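Local coordinates for protein Abbfa_003403 (Acinetobacter baumannii, PDB 4ZXH) that probably assembles a peptide product as a four-domain nonribosomal peptide synthetase, with condensation, adenylation, carrier and thioesterase domains in one chain, at residues Ala1202-Leu1205 and Arg1206-Pro1210; Lys1219-Ala1223 and Ile1224-Pro1228. One frame throughout, in Å; residues are numbered along the deposited sequence.

Interaction 1: residues Ala1202-Leu1205 and Arg1206-Pro1210; sequences AQYL and RELSP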
ATOM      1  N   ALA A1202      21.269 -15.778  41.763  1.00 38.28           N
ATOM      2  CA  ALA A1202      20.352 -15.828  42.901  1.00 30.43           C
ATOM      3  C   ALA A1202      20.599 -14.672  43.829  1.00 38.75           C
ATOM      4  O   ALA A1202      19.656 -14.105  44.365  1.00 48.95           O
ATOM      5  CB  ALA A1202      20.500 -17.130  43.665  1.00 29.77           C
ATOM      6  N   GLN A1203      21.870 -14.322  44.018  1.00 39.94           N
ATOM      7  CA  GLN A1203      22.218 -13.233  44.926  1.00 40.84           C
ATOM      8  C   GLN A1203      21.646 -11.884  44.472  1.00 41.44           C
ATOM      9  O   GLN A1203      21.259 -11.065  45.307  1.00 39.46           O
ATOM     10  CB  GLN A1203      23.728 -13.103  45.078  1.00 41.48           C
ATOM     11  CG  GLN A1203      24.101 -12.142  46.205  1.00 65.67           C
ATOM     12  CD  GLN A1203      25.521 -11.616  46.095  1.00 82.75           C
ATOM     13  OE1 GLN A1203      26.296 -12.045  45.236  1.00 91.63           O
ATOM     14  NE2 GLN A1203      25.866 -10.671  46.961  1.00 84.25           N
ATOM     15  N   TYR A1204      21.597 -11.650  43.161  1.00 37.86           N
ATOM     16  CA  TYR A1204      21.046 -10.402  42.645  1.00 39.26           C
ATOM     17  C   TYR A1204      19.550 -10.337  42.922  1.00 44.66           C
ATOM     18  O   TYR A1204      19.034  -9.317  43.366  1.00 45.30           O
ATOM     19  CB  TYR A1204      21.316 -10.264  41.146  1.00 46.41           C
ATOM     20  CG  TYR A1204      20.780  -8.979  40.547  1.00 46.67           C
ATOM     21  CD1 TYR A1204      21.473  -7.790  40.684  1.00 48.46           C
ATOM     22  CD2 TYR A1204      19.589  -8.958  39.842  1.00 42.17           C
ATOM     23  CE1 TYR A1204      20.994  -6.618  40.150  1.00 54.44           C
ATOM     24  CE2 TYR A1204      19.101  -7.777  39.296  1.00 48.43           C
ATOM     25  CZ  TYR A1204      19.810  -6.611  39.455  1.00 54.62           C
ATOM     26  OH  TYR A1204      19.341  -5.428  38.925  1.00 60.32           O
ATOM     27  N   LEU A1205      18.866 -11.450  42.676  1.00 44.74           N
ATOM     28  CA  LEU A1205      17.427 -11.547  42.896  1.00 45.53           C
ATOM     29  C   LEU A1205      17.031 -11.328  44.364  1.00 46.58           C
ATOM     30  O   LEU A1205      16.016 -10.683  44.644  1.00 52.82           O
ATOM     31  CB  LEU A1205      16.916 -12.909  42.403  1.00 31.33           C
ATOM     32  CG  LEU A1205      17.060 -13.121  40.891  1.00 29.47           C
ATOM     33  CD1 LEU A1205      16.673 -14.526  40.457  1.00 28.17           C
ATOM     34  CD2 LEU A1205      16.246 -12.088  40.124  1.00 29.70           C
ATOM     35  N   ARG A1206      17.827 -11.853  45.296  1.00 44.76           N
ATOM     36  CA  ARG A1206      17.509 -11.744  46.726  1.00 45.07           C
ATOM     37  C   ARG A1206      17.425 -10.300  47.217  1.00 46.92           C
ATOM     38  O   ARG A1206      16.785 -10.028  48.231  1.00 51.70           O
ATOM     39  CB  ARG A1206      18.538 -12.504  47.566  1.00 38.80           C
ATOM     40  CG  ARG A1206      18.464 -13.999  47.378  1.00 43.52           C
ATOM     41  CD  ARG A1206      19.344 -14.782  48.339  1.00 37.67           C
ATOM     42  NE  ARG A1206      19.241 -16.213  48.057  1.00 35.86           N
ATOM     43  CZ  ARG A1206      20.193 -16.931  47.471  1.00 46.28           C
ATOM     44  NH1 ARG A1206      21.341 -16.357  47.127  1.00 52.59           N
ATOM     45  NH2 ARG A1206      20.002 -18.225  47.234  1.00 45.36           N
ATOM     46  N   GLU A1207      18.057  -9.382  46.488  1.00 50.80           N
ATOM     47  CA  GLU A1207      18.037  -7.959  46.836  1.00 59.12           C
ATOM     48  C   GLU A1207      16.701  -7.304  46.464  1.00 56.16           C
ATOM     49  O   GLU A1207      16.432  -6.173  46.857  1.00 56.26           O
ATOM     50  CB  GLU A1207      19.183  -7.198  46.138  1.00 59.58           C
ATOM     51  CG  GLU A1207      20.581  -7.815  46.239  1.00 62.98           C
ATOM     52  CD  GLU A1207      21.087  -7.976  47.667  1.00 80.87           C
ATOM     53  OE1 GLU A1207      20.798  -7.105  48.525  1.00 88.04           O
ATOM     54  OE2 GLU A1207      21.797  -8.979  47.921  1.00 84.88           O
ATOM     55  N   LEU A1208      15.879  -8.011  45.692  1.00 55.48           N
ATOM     56  CA  LEU A1208      14.604  -7.470  45.219  1.00 55.34           C
ATOM     57  C   LEU A1208      13.395  -8.075  45.945  1.00 51.54           C
ATOM     58  O   LEU A1208      13.504  -9.116  46.614  1.00 49.31           O
ATOM     59  CB  LEU A1208      14.459  -7.702  43.710  1.00 55.56           C
ATOM     60  CG  LEU A1208      15.576  -7.176  42.801  1.00 50.62           C
ATOM     61  CD1 LEU A1208      15.386  -7.617  41.334  1.00 41.99           C
ATOM     62  CD2 LEU A1208      15.654  -5.669  42.917  1.00 47.61           C
ATOM     63  N   SER A1209      12.245  -7.413  45.808  1.00 49.40           N
ATOM     64  CA  SER A1209      10.968  -7.990  46.229  1.00 61.50           C
ATOM     65  C   SER A1209      10.592  -9.164  45.312  1.00 67.60           C
ATOM     66  O   SER A1209      11.142  -9.301  44.218  1.00 65.26           O
ATOM     67  CB  SER A1209       9.863  -6.941  46.190  1.00 66.60           C
ATOM     68  OG  SER A1209       9.243  -6.935  44.915  1.00 68.43           O
ATOM     69  N   PRO A1210       9.653 -10.017  45.748  1.00 69.17           N
ATOM     70  CA  PRO A1210       9.265 -11.109  44.843  1.00 64.77           C
ATOM     71  C   PRO A1210       8.707 -10.608  43.504  1.00 62.75           C
ATOM     72  O   PRO A1210       9.022 -11.184  42.470  1.00 58.49           O
ATOM     73  CB  PRO A1210       8.194 -11.865  45.639  1.00 58.42           C
ATOM     74  CG  PRO A1210       8.531 -11.586  47.060  1.00 60.20           C
ATOM     75  CD  PRO A1210       9.065 -10.174  47.091  1.00 63.06           C
TER
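Arg1206 runs its extended side chain back past Ala1202, so that one face of its guanidinium group lies over the methyl, with NH1 3.6 Å from Ala1202 CB. CG leaves on the side of the backbone N (chi1 -68°), which sets the chain on this course. Nearer the backbone than the part over the methyl, NE forms a salt bridge with Asp1178, which fixes the charged end. The backbone beneath it makes an i+4 bond of the alpha-helical kind, Arg1206 N to Ala1202 O at 3.0 Å, and the winding then tightens. Glu1207 N bonds to Tyr1204 O at 3.3 Å, and Leu1208 N to Leu1205 O at 2.9 Å; in both, the donor sits well above the carbonyl plane. Leu1208 turns its CD1 obliquely to the Tyr1204 ring, 4.2 Å from Tyr1204 CE2, while that ring also meets His1216. Leu1205 packs against helix 1179-1191 through Ala1180 and Leu1183. The chain then extends at Leu1208, and Ser1209 takes the N-cap position of helix 1210-1223. Such a change from i-to-i+4 to i-to-i+3 bonding is characteristic of a short helix ending in a tight helix-to-helix connection, here within the thioesterase domain.

Interaction 2: residues Lys1219-Ala1223 and Ile1224-Pro1228; sequences KEAKA and INVLP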
ATOM      1  N   LYS A1219      11.754  -9.427  31.881  1.00 28.29           N
ATOM      2  CA  LYS A1219      12.367  -8.380  31.074  1.00 32.82           C
ATOM      3  C   LYS A1219      13.648  -8.899  30.417  1.00 37.36           C
ATOM      4  O   LYS A1219      13.859  -8.715  29.213  1.00 38.64           O
ATOM      5  CB  LYS A1219      12.645  -7.145  31.949  1.00 29.63           C
ATOM      6  CG  LYS A1219      13.002  -5.887  31.194  1.00 38.24           C
ATOM      7  CD  LYS A1219      13.223  -4.696  32.133  1.00 39.04           C
ATOM      8  N   GLU A1220      14.479  -9.582  31.207  1.00 28.41           N
ATOM      9  CA  GLU A1220      15.731 -10.117  30.704  1.00 30.59           C
ATOM     10  C   GLU A1220      15.493 -11.179  29.637  1.00 35.19           C
ATOM     11  O   GLU A1220      16.126 -11.141  28.572  1.00 39.17           O
ATOM     12  CB  GLU A1220      16.578 -10.687  31.845  1.00 25.14           C
ATOM     13  CG  GLU A1220      17.317  -9.617  32.675  1.00 27.15           C
ATOM     14  CD  GLU A1220      18.166  -8.679  31.820  1.00 44.23           C
ATOM     15  OE1 GLU A1220      18.839  -9.146  30.870  1.00 48.82           O
ATOM     16  OE2 GLU A1220      18.145  -7.462  32.090  1.00 45.46           O
ATOM     17  N   ALA A1221      14.583 -12.115  29.921  1.00 28.52           N
ATOM     18  CA  ALA A1221      14.230 -13.176  28.974  1.00 25.61           C
ATOM     19  C   ALA A1221      13.783 -12.609  27.626  1.00 30.37           C
ATOM     20  O   ALA A1221      14.191 -13.093  26.566  1.00 41.81           O
ATOM     21  CB  ALA A1221      13.157 -14.043  29.542  1.00 29.13           C
ATOM     22  N   LYS A1222      12.948 -11.578  27.669  1.00 29.04           N
ATOM     23  CA  LYS A1222      12.570 -10.859  26.462  1.00 22.60           C
ATOM     24  C   LYS A1222      13.777 -10.245  25.754  1.00 36.28           C
ATOM     25  O   LYS A1222      13.885 -10.288  24.527  1.00 33.39           O
ATOM     26  CB  LYS A1222      11.574  -9.759  26.792  1.00 24.09           C
ATOM     27  CG  LYS A1222      10.157 -10.231  26.961  1.00 32.22           C
ATOM     28  CD  LYS A1222       9.291  -9.045  27.297  1.00 35.25           C
ATOM     29  CE  LYS A1222       7.908  -9.444  27.729  1.00 31.19           C
ATOM     30  NZ  LYS A1222       7.136  -8.193  27.964  1.00 39.72           N
ATOM     31  N   ALA A1223      14.677  -9.660  26.537  1.00 41.31           N
ATOM     32  CA  ALA A1223      15.830  -8.958  25.981  1.00 31.59           C
ATOM     33  C   ALA A1223      16.726  -9.858  25.126  1.00 33.87           C
ATOM     34  O   ALA A1223      17.493  -9.362  24.309  1.00 35.94           O
ATOM     35  CB  ALA A1223      16.619  -8.357  27.068  1.00 26.41           C
ATOM     36  N   ILE A1224      16.645 -11.174  25.317  1.00 28.45           N
ATOM     37  CA  ILE A1224      17.432 -12.069  24.482  1.00 30.75           C
ATOM     38  C   ILE A1224      16.550 -12.914  23.586  1.00 32.51           C
ATOM     39  O   ILE A1224      17.032 -13.865  22.988  1.00 25.49           O
ATOM     40  CB  ILE A1224      18.334 -13.028  25.295  1.00 28.40           C
ATOM     41  CG1 ILE A1224      17.507 -13.840  26.296  1.00 30.48           C
ATOM     42  CG2 ILE A1224      19.468 -12.284  25.944  1.00 22.40           C
ATOM     43  CD1 ILE A1224      18.298 -14.891  27.008  1.00 19.45           C
ATOM     44  N   ASN A1225      15.266 -12.569  23.512  1.00 35.96           N
ATOM     45  CA  ASN A1225      14.333 -13.150  22.538  1.00 26.24           C
ATOM     46  C   ASN A1225      13.977 -14.620  22.770  1.00 25.00           C
ATOM     47  O   ASN A1225      13.755 -15.345  21.811  1.00 38.88           O
ATOM     48  CB  ASN A1225      14.912 -12.992  21.133  1.00 26.79           C
ATOM     49  CG  ASN A1225      13.898 -12.510  20.117  1.00 31.93           C
ATOM     50  OD1 ASN A1225      12.760 -12.148  20.448  1.00 35.27           O
ATOM     51  ND2 ASN A1225      14.326 -12.470  18.859  1.00 36.30           N
ATOM     52  N   VAL A1226      13.929 -15.063  24.027  1.00 21.68           N
ATOM     53  CA  VAL A1226      13.411 -16.398  24.340  1.00 26.28           C
ATOM     54  C   VAL A1226      11.961 -16.374  24.911  1.00 36.26           C
ATOM     55  O   VAL A1226      11.392 -17.434  25.248  1.00 25.88           O
ATOM     56  CB  VAL A1226      14.324 -17.144  25.327  1.00 23.64           C
ATOM     57  CG1 VAL A1226      15.726 -17.203  24.770  1.00 29.03           C
ATOM     58  CG2 VAL A1226      14.307 -16.473  26.677  1.00 21.93           C
ATOM     59  N   LEU A1227      11.393 -15.170  25.018  1.00 18.13           N
ATOM     60  CA  LEU A1227       9.957 -14.958  25.204  1.00 24.19           C
ATOM     61  C   LEU A1227       9.487 -13.816  24.297  1.00 26.09           C
ATOM     62  O   LEU A1227      10.262 -12.923  23.985  1.00 34.37           O
ATOM     63  CB  LEU A1227       9.619 -14.633  26.664  1.00 19.27           C
ATOM     64  CG  LEU A1227       9.692 -15.803  27.625  1.00 26.23           C
ATOM     65  CD1 LEU A1227       9.350 -15.355  29.045  1.00 24.58           C
ATOM     66  CD2 LEU A1227       8.753 -16.906  27.140  1.00 29.59           C
ATOM     67  N   PRO A1228       8.215 -13.841  23.872  1.00 29.88           N
ATOM     68  CA  PRO A1228       7.687 -12.771  23.018  1.00 25.25           C
ATOM     69  C   PRO A1228       7.603 -11.431  23.744  1.00 27.42           C
ATOM     70  O   PRO A1228       7.383 -11.397  24.956  1.00 26.09           O
ATOM     71  CB  PRO A1228       6.279 -13.272  22.650  1.00 25.44           C
ATOM     72  CG  PRO A1228       6.336 -14.746  22.813  1.00 22.90           C
ATOM     73  CD  PRO A1228       7.284 -14.982  23.963  1.00 28.66           C
TER
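Ala1221 meets two side chains that return beneath the end of its helix: its CB lies 3.9 Å from Val1226 CG2 and 4.1 Å from Leu1227 CD1. This is the tightly packed part of the contact. The three residues are buried, and neighbouring helices close round them, with Leu1190 touching Ala1221, and Phe1236 and Tyr1239 touching Leu1227. Val1226 places CG2 between its backbone N and carbonyl carbon (chi1 -56° for CG1), which brings this methyl against both the alanine CB and the carbonyl O of Ala1221. The same oxygen accepts the bond from Val1226 N at 3.2 Å, a fairly straight one (159° at the hydrogen), and a weak one from Ile1224 N. One residue earlier, Asn1225 N bonds to Lys1222 O at 2.9 Å, from above the carbonyl plane. Ile1224 N also makes a weak bond to Glu1220 O, and Ile1224 lays its CG1 3.4 Å from Ala1221 O.

The solvent side is at Ala1223, which is exposed. Lys1222 forms a partly exposed but held flank, running its extended chain alongside the returning backbone. CE lies 3.4 Å from Pro1228 O, and NZ bonds to the carbonyl oxygens of Leu1229 and Ala1231. An ammonium group held by two carbonyls probably helps fix the course of the loop toward helix 1233-1251. Asn1225 directs its amide elsewhere, OD1 accepting a bond from Arg975. With its positive phi of 69°, Asn1225 is the C-prime residue that reverses the chain, and the paired 6-to-1 and 5-to-2 bonds with an apolar contact across them are the hallmark of a Schellman motif at a helix C-terminus.

Overall arrangement
Interactions 1 and 2 show two ways of ending a helix within one thioesterase domain. They lie in series along the chain, with centres about 19 Å apart and nearest atoms about 7 Å apart; helix 1210-1223 begins at the end of the first and its last turn belongs to the second. Both pack on helix 1179-1191. Interaction 1 is mostly a surface turn, its burial confined to Ala1202 and Leu1205, and its chemistry combines backbone bonds with a charged group laid over a methyl. Interaction 2 has more of its residues buried: apolar side chains gather beneath its turn, and Leu1227 also reaches helix 1233-1251, while Lys1222 binds loop carbonyls and Asn1225 binds Arg975.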